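Local coordinates for protein acyl-CoA dehydrogenase (PDB 2PG0) that probably catalyses FAD-dependent dehydrogenation of carrier-bound acyl chains at the alpha-beta position, introducing a double bond, at residues Ala69-Ser74 with Leu245-Leu250; Arg302-Arg307 with Val319-Met324; Trp328-Ala333 with Gly370-Met375. One frame throughout, in Å; residues are numbered along the deposited sequence.

The three contacts follow one another along the chain and converge on the helical C-terminal region. Interaction 1 ties the N-terminal domain to helix 237-273. Interaction 2 packs helix 285-313 against helix 319-343, and interaction 3 joins helix 319-343 to the segment that leads into helix 372-382. Centres of interactions 1 and 2 lie about 12 Å apart, as do those of 2 and 3; those of 1 and 3 are about 18 Å apart. The contacts touch: Val322 packs on Leu250, Met375 on Arg249 and Val305 on Ile329. Interaction 3 carries the FAD-binding residues Thr371 and Glu373, whereas the Gln247 side chain of interaction 1 lies about 11 Å from that of FAD-binding Met129.

Interaction 1: Ala69-Ser74 with Leu245-Leu250; sequences ADFAYS and LQQERL
Phe71 and Gln247 mark the closest approach of the two backbones, yet their CA atoms are 10.2 Å apart, so side chains alone bridge the gap between the first turn of helix 71-84 and helix 237-273. Phe71 supplies the largest share of the buried surface: with CG anti to the backbone N (chi1 -175°), its ring projects toward the longer helix. There Gln247, extended in the opposite direction, lays its amide alongside the ring, the two planes 40° apart. Phe71 CE1 lies 3.6 Å from Gln247 CD, an oblique van der Waals contact. The far side of the ring meets Leu250, one turn on, where Phe71 CE2 stands 4.0 Å from Leu250 CD2.

The amide only packs on the ring; its polar atoms bond outside the two segments, Gln247 OE1 with His312 NE2 and Gln247 NE2 with Asp96 O, which fixes the flip of the group. His312 also meets Phe71 edge-to-face, joining helix 285-313 to the cluster. Asp70, right before the helix, is its N-cap: its OD1 receives a weak bond from Ala72 N (3.0 Å, 123°), just ahead of Phe71 in sequence.

A phenylalanine ring resting on a glutamine and a leucine of helix 237-273 is, here, the packing of the N-terminal alpha-helical domain on the C-terminal helical bundle of the acyl-CoA dehydrogenase fold.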
loop_
_atom_site.group_PDB
_atom_site.type_symbol
_atom_site.label_atom_id
_atom_site.label_comp_id
_atom_site.label_asym_id
_atom_site.label_seq_id
_atom_site.Cartn_x
_atom_site.Cartn_y
_atom_site.Cartn_z
ATOM N N ALA A 69 -1.415 -12.325 41.141
ATOM C CA ALA A 69 -2.312 -11.921 40.063
ATOM C C ALA A 69 -2.010 -12.669 38.772
ATOM O O ALA A 69 -0.856 -12.976 38.490
ATOM C CB ALA A 69 -2.213 -10.425 39.830
ATOM N N ASP A 70 -3.046 -12.954 37.990
ATOM C CA ASP A 70 -2.842 -13.545 36.667
ATOM C C ASP A 70 -2.421 -12.481 35.645
ATOM O O ASP A 70 -2.423 -11.281 35.941
ATOM C CB ASP A 70 -4.062 -14.374 36.214
ATOM C CG ASP A 70 -5.251 -13.527 35.771
ATOM O OD1 ASP A 70 -5.137 -12.293 35.620
ATOM O OD2 ASP A 70 -6.323 -14.122 35.544
ATOM N N PHE A 71 -2.059 -12.935 34.446
ATOM C CA PHE A 71 -1.538 -12.061 33.391
ATOM C C PHE A 71 -2.539 -11.004 32.900
ATOM O O PHE A 71 -2.136 -9.961 32.377
ATOM C CB PHE A 71 -1.022 -12.909 32.221
ATOM C CG PHE A 71 -0.355 -12.112 31.137
ATOM C CD1 PHE A 71 0.903 -11.542 31.338
ATOM C CD2 PHE A 71 -0.986 -11.934 29.907
ATOM C CE1 PHE A 71 1.520 -10.792 30.323
ATOM C CE2 PHE A 71 -0.373 -11.192 28.892
ATOM C CZ PHE A 71 0.877 -10.618 29.103
ATOM N N ALA A 72 -3.833 -11.261 33.065
ATOM C CA ALA A 72 -4.848 -10.283 32.660
ATOM C C ALA A 72 -4.702 -8.959 33.417
ATOM O O ALA A 72 -4.964 -7.890 32.852
ATOM C CB ALA A 72 -6.250 -10.848 32.811
ATOM N N TYR A 73 -4.271 -9.030 34.682
ATOM C CA TYR A 73 -3.964 -7.814 35.444
ATOM C C TYR A 73 -2.844 -7.017 34.785
ATOM O O TYR A 73 -2.913 -5.792 34.732
ATOM C CB TYR A 73 -3.620 -8.125 36.900
ATOM C CG TYR A 73 -4.836 -8.441 37.723
ATOM C CD1 TYR A 73 -5.553 -7.422 38.356
ATOM C CD2 TYR A 73 -5.283 -9.756 37.861
ATOM C CE1 TYR A 73 -6.688 -7.709 39.121
ATOM C CE2 TYR A 73 -6.419 -10.055 38.620
ATOM C CZ TYR A 73 -7.111 -9.024 39.246
ATOM O OH TYR A 73 -8.235 -9.305 39.995
ATOM N N SER A 74 -1.829 -7.711 34.272
ATOM C CA SER A 74 -0.732 -7.026 33.570
ATOM C C SER A 74 -1.194 -6.387 32.266
ATOM O O SER A 74 -0.746 -5.292 31.919
ATOM C CB SER A 74 0.437 -7.976 33.313
ATOM O OG SER A 74 1.216 -8.132 34.488
ATOM N N LEU A 245 11.302 -13.721 25.382
ATOM C CA LEU A 245 10.948 -12.780 24.310
ATOM C C LEU A 245 9.511 -12.947 23.767
ATOM O O LEU A 245 8.970 -11.999 23.191
ATOM C CB LEU A 245 12.008 -12.779 23.186
ATOM C CG LEU A 245 13.268 -11.920 23.431
ATOM C CD1 LEU A 245 14.454 -12.383 22.586
ATOM C CD2 LEU A 245 13.014 -10.435 23.200
ATOM N N GLN A 246 8.897 -14.120 23.961
ATOM C CA GLN A 246 7.472 -14.321 23.628
ATOM C C GLN A 246 6.598 -13.321 24.399
ATOM O O GLN A 246 5.831 -12.579 23.793
ATOM C CB GLN A 246 6.998 -15.776 23.859
ATOM C CG GLN A 246 5.460 -15.993 23.675
ATOM C CD GLN A 246 4.979 -17.456 23.783
ATOM O OE1 GLN A 246 5.472 -18.356 23.085
ATOM N NE2 GLN A 246 3.981 -17.685 24.638
ATOM N N GLN A 247 6.728 -13.295 25.729
ATOM C CA GLN A 247 5.992 -12.311 26.531
ATOM C C GLN A 247 6.389 -10.870 26.186
ATOM O O GLN A 247 5.523 -9.997 26.101
ATOM C CB GLN A 247 6.119 -12.591 28.038
ATOM C CG GLN A 247 5.308 -11.620 28.913
ATOM C CD GLN A 247 4.845 -12.235 30.223
ATOM O OE1 GLN A 247 4.221 -13.301 30.243
ATOM N NE2 GLN A 247 5.130 -11.553 31.324
ATOM N N GLU A 248 7.689 -10.626 25.989
ATOM C CA GLU A 248 8.183 -9.286 25.627
ATOM C C GLU A 248 7.492 -8.740 24.363
ATOM O O GLU A 248 6.970 -7.615 24.358
ATOM C CB GLU A 248 9.712 -9.275 25.455
ATOM C CG GLU A 248 10.285 -7.878 25.128
ATOM C CD GLU A 248 11.817 -7.804 25.155
ATOM O OE1 GLU A 248 12.464 -8.573 25.903
ATOM O OE2 GLU A 248 12.378 -6.948 24.432
ATOM N N ARG A 249 7.489 -9.547 23.306
ATOM C CA ARG A 249 6.847 -9.169 22.050
ATOM C C ARG A 249 5.336 -8.973 22.199
ATOM O O ARG A 249 4.756 -8.083 21.566
ATOM C CB ARG A 249 7.202 -10.170 20.944
ATOM C CG ARG A 249 8.654 -10.006 20.511
ATOM C CD ARG A 249 9.269 -11.250 19.903
ATOM N NE ARG A 249 10.698 -11.019 19.687
ATOM C CZ ARG A 249 11.593 -11.963 19.392
ATOM N NH1 ARG A 249 11.225 -13.232 19.280
ATOM N NH2 ARG A 249 12.870 -11.627 19.214
ATOM N N LEU A 250 4.714 -9.786 23.052
ATOM C CA LEU A 250 3.286 -9.649 23.336
ATOM C C LEU A 250 2.984 -8.311 24.012
ATOM O O LEU A 250 1.983 -7.662 23.695
ATOM C CB LEU A 250 2.767 -10.824 24.183
ATOM C CG LEU A 250 1.255 -10.880 24.472
ATOM C CD1 LEU A 250 0.413 -10.747 23.184
ATOM C CD2 LEU A 250 0.894 -12.157 25.228
#

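Interaction 2: Arg302-Arg307 with Val319-Met324; sequences RTFVDR and VTEVSM
Phe304 meets Glu321 and Met324 across an antiparallel helical hairpin, helices 285-313 and 319-343, two consecutive members of the C-terminal bundle of acyl-CoA dehydrogenases. The CA atoms of Phe304 and Glu321, 8.7 Å apart, are the nearest across the pair.

The first segment opens with Arg302, on the side turned from the second helix. Its NH1 bonds Asp306 OD1 at 3.1 Å, a salt bridge spanning one helical turn; the acceptor lies in the guanidinium plane and is approached on its syn side, though from 30° out of the carboxylate plane. Glu79 and Glu261 also engage this arginine, so three carboxylates surround one cation and probably stabilise its charge. Thr303 packs against Phe304 of the second subunit, and Phe304 in turn against Thr303 of that subunit, so the contact lies at a subunit interface.

Phe304 carries the contact itself. With chi1 at -167° the ring swings out from its own backbone N and across to the other helix. Phe304 CE2 comes within 3.3 Å of Glu321 O, the carbonyl oxygen lying at the ring edge and near its plane, where the edge C-H can face it. The same carbon is 4.0 Å from Met324 CB, and the two side chains cross at about a right angle. Met324 SD sits 5.5 Å from the ring centroid, 66° off the normal, an oblique Met-aromatic contact. Past Val305, which packs on Ile254 and Ile329, Arg307 pairs with Glu311 and reaches Thr6 O of the second subunit.

In the facing helix, Val319 O holds two donors on opposite faces of its plane: Ser323 N, and Ser323 OG at 2.9 Å.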
loop_
_atom_site.group_PDB
_atom_site.type_symbol
_atom_site.label_atom_id
_atom_site.label_comp_id
_atom_site.label_asym_id
_atom_site.label_seq_id
_atom_site.Cartn_x
_atom_site.Cartn_y
_atom_site.Cartn_z
ATOM N N ARG A 302 -7.042 -5.970 17.451
ATOM C CA ARG A 302 -7.609 -6.210 18.788
ATOM C C ARG A 302 -8.048 -7.670 18.942
ATOM O O ARG A 302 -7.730 -8.325 19.939
ATOM C CB ARG A 302 -8.779 -5.250 19.066
ATOM C CG ARG A 302 -9.521 -5.473 20.412
ATOM C CD ARG A 302 -8.579 -5.627 21.625
ATOM N NE ARG A 302 -7.844 -4.413 21.984
ATOM C CZ ARG A 302 -6.951 -4.341 22.970
ATOM N NH1 ARG A 302 -6.661 -5.416 23.706
ATOM N NH2 ARG A 302 -6.340 -3.190 23.223
ATOM N N THR A 303 -8.770 -8.173 17.948
ATOM C CA THR A 303 -9.220 -9.565 17.955
ATOM C C THR A 303 -8.032 -10.533 17.987
ATOM O O THR A 303 -8.053 -11.523 18.727
ATOM C CB THR A 303 -10.142 -9.855 16.756
ATOM O OG1 THR A 303 -11.214 -8.901 16.753
ATOM C CG2 THR A 303 -10.736 -11.274 16.829
ATOM N N PHE A 304 -6.992 -10.236 17.208
ATOM C CA PHE A 304 -5.825 -11.115 17.133
ATOM C C PHE A 304 -5.006 -11.088 18.426
ATOM O O PHE A 304 -4.685 -12.145 18.989
ATOM C CB PHE A 304 -4.949 -10.748 15.928
ATOM C CG PHE A 304 -3.906 -11.774 15.601
ATOM C CD1 PHE A 304 -4.249 -12.926 14.891
ATOM C CD2 PHE A 304 -2.582 -11.597 16.004
ATOM C CE1 PHE A 304 -3.292 -13.885 14.581
ATOM C CE2 PHE A 304 -1.608 -12.555 15.692
ATOM C CZ PHE A 304 -1.969 -13.699 14.977
ATOM N N VAL A 305 -4.677 -9.892 18.913
ATOM C CA VAL A 305 -3.881 -9.805 20.148
ATOM C C VAL A 305 -4.619 -10.438 21.337
ATOM O O VAL A 305 -3.998 -11.104 22.167
ATOM C CB VAL A 305 -3.398 -8.359 20.447
ATOM C CG1 VAL A 305 -4.521 -7.496 21.004
ATOM C CG2 VAL A 305 -2.184 -8.373 21.386
ATOM N N ASP A 306 -5.940 -10.259 21.382
ATOM C CA ASP A 306 -6.773 -10.840 22.437
ATOM C C ASP A 306 -6.723 -12.363 22.397
ATOM O O ASP A 306 -6.642 -13.018 23.442
ATOM C CB ASP A 306 -8.223 -10.357 22.320
ATOM C CG ASP A 306 -8.456 -8.998 22.976
ATOM O OD1 ASP A 306 -7.527 -8.425 23.602
ATOM O OD2 ASP A 306 -9.594 -8.505 22.867
ATOM N N ARG A 307 -6.745 -12.924 21.189
ATOM C CA ARG A 307 -6.619 -14.374 21.035
ATOM C C ARG A 307 -5.236 -14.868 21.473
ATOM O O ARG A 307 -5.123 -15.887 22.160
ATOM C CB ARG A 307 -6.942 -14.802 19.597
ATOM C CG ARG A 307 -6.979 -16.304 19.375
ATOM C CD ARG A 307 -8.090 -16.966 20.176
ATOM N NE ARG A 307 -8.035 -18.415 20.014
ATOM C CZ ARG A 307 -7.328 -19.218 20.796
ATOM N NH1 ARG A 307 -6.638 -18.713 21.811
ATOM N NH2 ARG A 307 -7.320 -20.525 20.578
ATOM N N VAL A 319 5.129 -18.747 19.457
ATOM C CA VAL A 319 6.215 -17.959 18.879
ATOM C C VAL A 319 5.795 -17.272 17.570
ATOM O O VAL A 319 6.032 -16.071 17.380
ATOM C CB VAL A 319 7.471 -18.859 18.659
ATOM C CG1 VAL A 319 8.591 -18.093 17.972
ATOM C CG2 VAL A 319 7.956 -19.425 19.999
ATOM N N THR A 320 5.161 -18.034 16.681
ATOM C CA THR A 320 4.724 -17.503 15.382
ATOM C C THR A 320 3.697 -16.388 15.541
ATOM O O THR A 320 3.843 -15.308 14.970
ATOM C CB THR A 320 4.126 -18.613 14.498
ATOM O OG1 THR A 320 5.113 -19.633 14.299
ATOM C CG2 THR A 320 3.695 -18.055 13.140
ATOM N N GLU A 321 2.668 -16.658 16.338
ATOM C CA GLU A 321 1.537 -15.754 16.449
ATOM C C GLU A 321 1.902 -14.432 17.133
ATOM O O GLU A 321 1.388 -13.376 16.764
ATOM C CB GLU A 321 0.361 -16.454 17.147
ATOM C CG GLU A 321 -0.236 -17.616 16.348
ATOM C CD GLU A 321 0.520 -18.944 16.478
ATOM O OE1 GLU A 321 1.558 -19.025 17.181
ATOM O OE2 GLU A 321 0.069 -19.926 15.847
ATOM N N VAL A 322 2.789 -14.492 18.124
ATOM C CA VAL A 322 3.221 -13.276 18.812
ATOM C C VAL A 322 4.117 -12.418 17.903
ATOM O O VAL A 322 4.073 -11.193 17.960
ATOM C CB VAL A 322 3.887 -13.574 20.196
ATOM C CG1 VAL A 322 5.308 -14.124 20.047
ATOM C CG2 VAL A 322 3.899 -12.325 21.044
ATOM N N SER A 323 4.911 -13.073 17.055
ATOM C CA SER A 323 5.747 -12.371 16.074
ATOM C C SER A 323 4.885 -11.682 15.019
ATOM O O SER A 323 5.162 -10.537 14.634
ATOM C CB SER A 323 6.745 -13.336 15.429
ATOM O OG SER A 323 7.613 -13.877 16.419
ATOM N N MET A 324 3.839 -12.383 14.573
ATOM C CA MET A 324 2.794 -11.814 13.709
ATOM C C MET A 324 2.148 -10.587 14.348
ATOM O O MET A 324 2.074 -9.510 13.739
ATOM C CB MET A 324 1.710 -12.872 13.435
ATOM C CG MET A 324 2.113 -13.954 12.431
ATOM S SD MET A 324 0.841 -15.220 12.176
ATOM C CE MET A 324 1.591 -16.110 10.802
#

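Interaction 3: Trp328-Ala333 with Gly370-Met375; sequences WITEMA and GTNEMM. With FAD (flavin-adenine dinucleotide), chain C.
Asn372 is the residue through which the segment 370-375 grips helix 319-343: its ND2 gives one hydrogen to Thr330 OG1 (2.9 Å, 160°) and the other to Glu331 OE2 (2.9 Å, 147°). The Thr330 oxygen lies in the amide plane; the Glu331 oxygen is tilted from it and is met on its anti side, with carboxylate and amide planes 75° apart.

This polar knot is the tight part. Thr330 and Asn372 are buried, and Lys326 NZ binds Asn372 OD1, so both ends of the amide are engaged and its flip is settled. Thr330 OG1, placed between backbone N and carbonyl carbon, also bonds Lys326 O. A leucine in place of Asn372 would probably leave Thr330 OG1 and Glu331 OE2 without this donor and strip Lys326 of an acceptor.

The partly exposed Glu331 marks the looser side; its chain bends at chi2 to bring OE2 to Asn372 ND2, while OE1 pairs with Lys334.

On the other side of the Asn372 backbone the same turn holds the cofactor. Thr371 OG1 caps the helix by accepting from Met374 N (3.1 Å) and donates to FAD O2B (2.9 Å), the ribose hydroxyl that in turn donates to Glu373 OE1 (2.7 Å). Met374 CE rests 3.7 Å from FAD C5A of the adenine. Gln342 and Arg290 of the third subunit bind Glu373, so the site is shared between chains.

Helix 319-343 thus lies between the start of helix 372-382, whose N-terminal turn contacts FAD, and helices 237-273 and 285-313, on which Ile329 packs through Ala256 and Val305.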
loop_
_atom_site.group_PDB
_atom_site.type_symbol
_atom_site.label_atom_id
_atom_site.label_comp_id
_atom_site.label_asym_id
_atom_site.label_seq_id
_atom_site.Cartn_x
_atom_site.Cartn_y
_atom_site.Cartn_z
ATOM N N TRP A 328 2.781 -6.753 12.732
ATOM C CA TRP A 328 1.611 -6.244 12.025
ATOM C C TRP A 328 0.920 -5.108 12.781
ATOM O O TRP A 328 0.549 -4.108 12.176
ATOM C CB TRP A 328 0.620 -7.359 11.691
ATOM C CG TRP A 328 -0.418 -6.892 10.722
ATOM C CD1 TRP A 328 -0.351 -6.947 9.351
ATOM C CD2 TRP A 328 -1.670 -6.272 11.039
ATOM N NE1 TRP A 328 -1.492 -6.412 8.803
ATOM C CE2 TRP A 328 -2.319 -5.990 9.814
ATOM C CE3 TRP A 328 -2.318 -5.948 12.242
ATOM C CZ2 TRP A 328 -3.582 -5.392 9.756
ATOM C CZ3 TRP A 328 -3.573 -5.354 12.186
ATOM C CH2 TRP A 328 -4.193 -5.082 10.949
ATOM N N ILE A 329 0.775 -5.265 14.095
ATOM C CA ILE A 329 0.118 -4.241 14.919
ATOM C C ILE A 329 0.962 -2.960 15.006
ATOM O O ILE A 329 0.424 -1.852 14.948
ATOM C CB ILE A 329 -0.303 -4.766 16.317
ATOM C CG1 ILE A 329 -1.395 -5.833 16.171
ATOM C CG2 ILE A 329 -0.854 -3.625 17.180
ATOM C CD1 ILE A 329 -1.710 -6.615 17.463
ATOM N N THR A 330 2.278 -3.105 15.137
ATOM C CA THR A 330 3.138 -1.917 15.166
ATOM C C THR A 330 3.088 -1.148 13.837
ATOM O O THR A 330 2.967 0.079 13.840
ATOM C CB THR A 330 4.588 -2.208 15.628
ATOM O OG1 THR A 330 5.213 -3.169 14.758
ATOM C CG2 THR A 330 4.612 -2.694 17.085
ATOM N N GLU A 331 3.157 -1.858 12.706
ATOM C CA GLU A 331 3.011 -1.200 11.396
ATOM C C GLU A 331 1.636 -0.551 11.247
ATOM O O GLU A 331 1.530 0.555 10.729
ATOM C CB GLU A 331 3.271 -2.156 10.228
ATOM C CG GLU A 331 4.719 -2.627 10.098
ATOM C CD GLU A 331 5.755 -1.494 9.973
ATOM O OE1 GLU A 331 5.424 -0.380 9.514
ATOM O OE2 GLU A 331 6.926 -1.740 10.324
ATOM N N MET A 332 0.597 -1.242 11.718
ATOM C CA MET A 332 -0.772 -0.733 11.656
ATOM C C MET A 332 -0.907 0.554 12.474
ATOM O O MET A 332 -1.534 1.510 12.036
ATOM C CB MET A 332 -1.741 -1.784 12.184
ATOM C CG MET A 332 -3.170 -1.580 11.757
ATOM S SD MET A 332 -4.232 -2.486 12.889
ATOM C CE MET A 332 -4.088 -1.379 14.323
ATOM N N ALA A 333 -0.285 0.576 13.651
ATOM C CA ALA A 333 -0.353 1.742 14.522
ATOM C C ALA A 333 0.406 2.919 13.902
ATOM O O ALA A 333 -0.015 4.070 14.023
ATOM C CB ALA A 333 0.171 1.398 15.909
ATOM N N GLY A 370 12.903 -6.531 19.083
ATOM C CA GLY A 370 13.176 -7.219 17.822
ATOM C C GLY A 370 12.538 -6.425 16.704
ATOM O O GLY A 370 11.345 -6.129 16.761
ATOM N N THR A 371 13.322 -6.065 15.689
ATOM C CA THR A 371 12.778 -5.308 14.563
ATOM C C THR A 371 11.713 -6.122 13.836
ATOM O O THR A 371 11.671 -7.352 13.939
ATOM C CB THR A 371 13.848 -4.944 13.519
ATOM O OG1 THR A 371 14.359 -6.151 12.933
ATOM C CG2 THR A 371 14.976 -4.143 14.142
ATOM N N ASN A 372 10.859 -5.432 13.090
ATOM C CA ASN A 372 9.804 -6.112 12.338
ATOM C C ASN A 372 10.389 -7.025 11.251
ATOM O O ASN A 372 9.780 -8.039 10.883
ATOM C CB ASN A 372 8.780 -5.096 11.810
ATOM C CG ASN A 372 7.889 -4.543 12.919
ATOM O OD1 ASN A 372 7.993 -4.963 14.079
ATOM N ND2 ASN A 372 6.987 -3.631 12.563
ATOM N N GLU A 373 11.597 -6.692 10.785
ATOM C CA GLU A 373 12.336 -7.560 9.857
ATOM C C GLU A 373 12.709 -8.865 10.558
ATOM O O GLU A 373 12.626 -9.943 9.956
ATOM C CB GLU A 373 13.596 -6.872 9.324
ATOM C CG GLU A 373 13.334 -5.677 8.399
ATOM C CD GLU A 373 12.845 -4.415 9.114
ATOM O OE1 GLU A 373 13.157 -4.197 10.317
ATOM O OE2 GLU A 373 12.132 -3.627 8.452
ATOM N N MET A 374 13.106 -8.777 11.831
ATOM C CA MET A 374 13.369 -9.996 12.604
ATOM C C MET A 374 12.092 -10.812 12.849
ATOM O O MET A 374 12.130 -12.040 12.845
ATOM C CB MET A 374 14.099 -9.683 13.923
ATOM C CG MET A 374 15.535 -9.171 13.750
ATOM S SD MET A 374 16.663 -10.310 12.886
ATOM C CE MET A 374 16.535 -9.758 11.185
ATOM N N MET A 375 10.960 -10.135 13.050
ATOM C CA MET A 375 9.671 -10.831 13.218
ATOM C C MET A 375 9.323 -11.632 11.956
ATOM O O MET A 375 8.907 -12.790 12.048
ATOM C CB MET A 375 8.530 -9.866 13.562
ATOM C CG MET A 375 8.669 -9.085 14.886
ATOM S SD MET A 375 8.961 -10.093 16.376
ATOM C CE MET A 375 10.739 -9.890 16.505
HETATM P PA FAD C . 20.385 -3.298 13.650
HETATM O O1A FAD C . 21.755 -2.753 13.374
HETATM O O2A FAD C . 20.397 -4.683 14.246
HETATM O O5B FAD C . 19.518 -3.278 12.286
HETATM C C5B FAD C . 19.402 -2.085 11.525
HETATM C C4B FAD C . 18.377 -2.327 10.416
HETATM O O4B FAD C . 18.822 -3.407 9.610
HETATM C C3B FAD C . 17.024 -2.735 10.998
HETATM O O3B FAD C . 15.969 -2.195 10.232
HETATM C C2B FAD C . 17.008 -4.236 10.836
HETATM O O2B FAD C . 15.702 -4.780 10.784
HETATM C C1B FAD C . 17.802 -4.392 9.539
HETATM N N9A FAD C . 18.328 -5.764 9.422
HETATM C C8A FAD C . 19.297 -6.358 10.194
HETATM N N7A FAD C . 19.461 -7.629 9.767
HETATM C C5A FAD C . 18.612 -7.853 8.739
HETATM C C6A FAD C . 18.371 -8.969 7.947
HETATM N N6A FAD C . 18.964 -10.132 8.232
HETATM N N1A FAD C . 17.414 -8.899 6.953
HETATM C C2A FAD C . 16.703 -7.733 6.734
HETATM N N3A FAD C . 16.954 -6.618 7.516
HETATM C C4A FAD C . 17.890 -6.685 8.509
HETATM N N1 FAD C . 17.694 -3.077 23.930
HETATM C C2 FAD C . 17.835 -3.773 25.117
HETATM O O2 FAD C . 18.570 -4.762 25.160
HETATM N N3 FAD C . 17.164 -3.350 26.257
HETATM C C4 FAD C . 16.355 -2.232 26.209
HETATM O O4 FAD C . 15.773 -1.856 27.229
HETATM C C4X FAD C . 16.201 -1.536 25.005
HETATM N N5 FAD C . 15.388 -0.415 24.942
HETATM C C5X FAD C . 15.256 0.296 23.763
HETATM C C6 FAD C . 14.452 1.430 23.742
HETATM C C7 FAD C . 14.305 2.150 22.560
HETATM C C7M FAD C . 13.415 3.361 22.586
HETATM C C8 FAD C . 14.973 1.729 21.395
HETATM C C8M FAD C . 14.862 2.457 20.084
HETATM C C9 FAD C . 15.782 0.601 21.424
HETATM C C9A FAD C . 15.927 -0.131 22.608
HETATM N N10 FAD C . 16.726 -1.276 22.655
HETATM C C10 FAD C . 16.879 -1.962 23.857
HETATM C "C1'" FAD C . 17.404 -1.824 21.418
HETATM C "C2'" FAD C . 16.484 -2.398 20.326
HETATM O "O2'" FAD C . 15.966 -3.673 20.640
HETATM C "C3'" FAD C . 17.312 -2.479 19.047
HETATM O "O3'" FAD C . 17.406 -1.162 18.545
HETATM C "C4'" FAD C . 16.743 -3.417 17.971
HETATM O "O4'" FAD C . 16.811 -4.775 18.363
HETATM C "C5'" FAD C . 17.464 -3.257 16.633
HETATM O "O5'" FAD C . 18.867 -3.355 16.797
HETATM P P FAD C . 19.804 -2.199 16.190
HETATM O O1P FAD C . 19.331 -0.845 16.655
HETATM O O2P FAD C . 21.236 -2.457 16.567
HETATM O O3P FAD C . 19.582 -2.263 14.590
#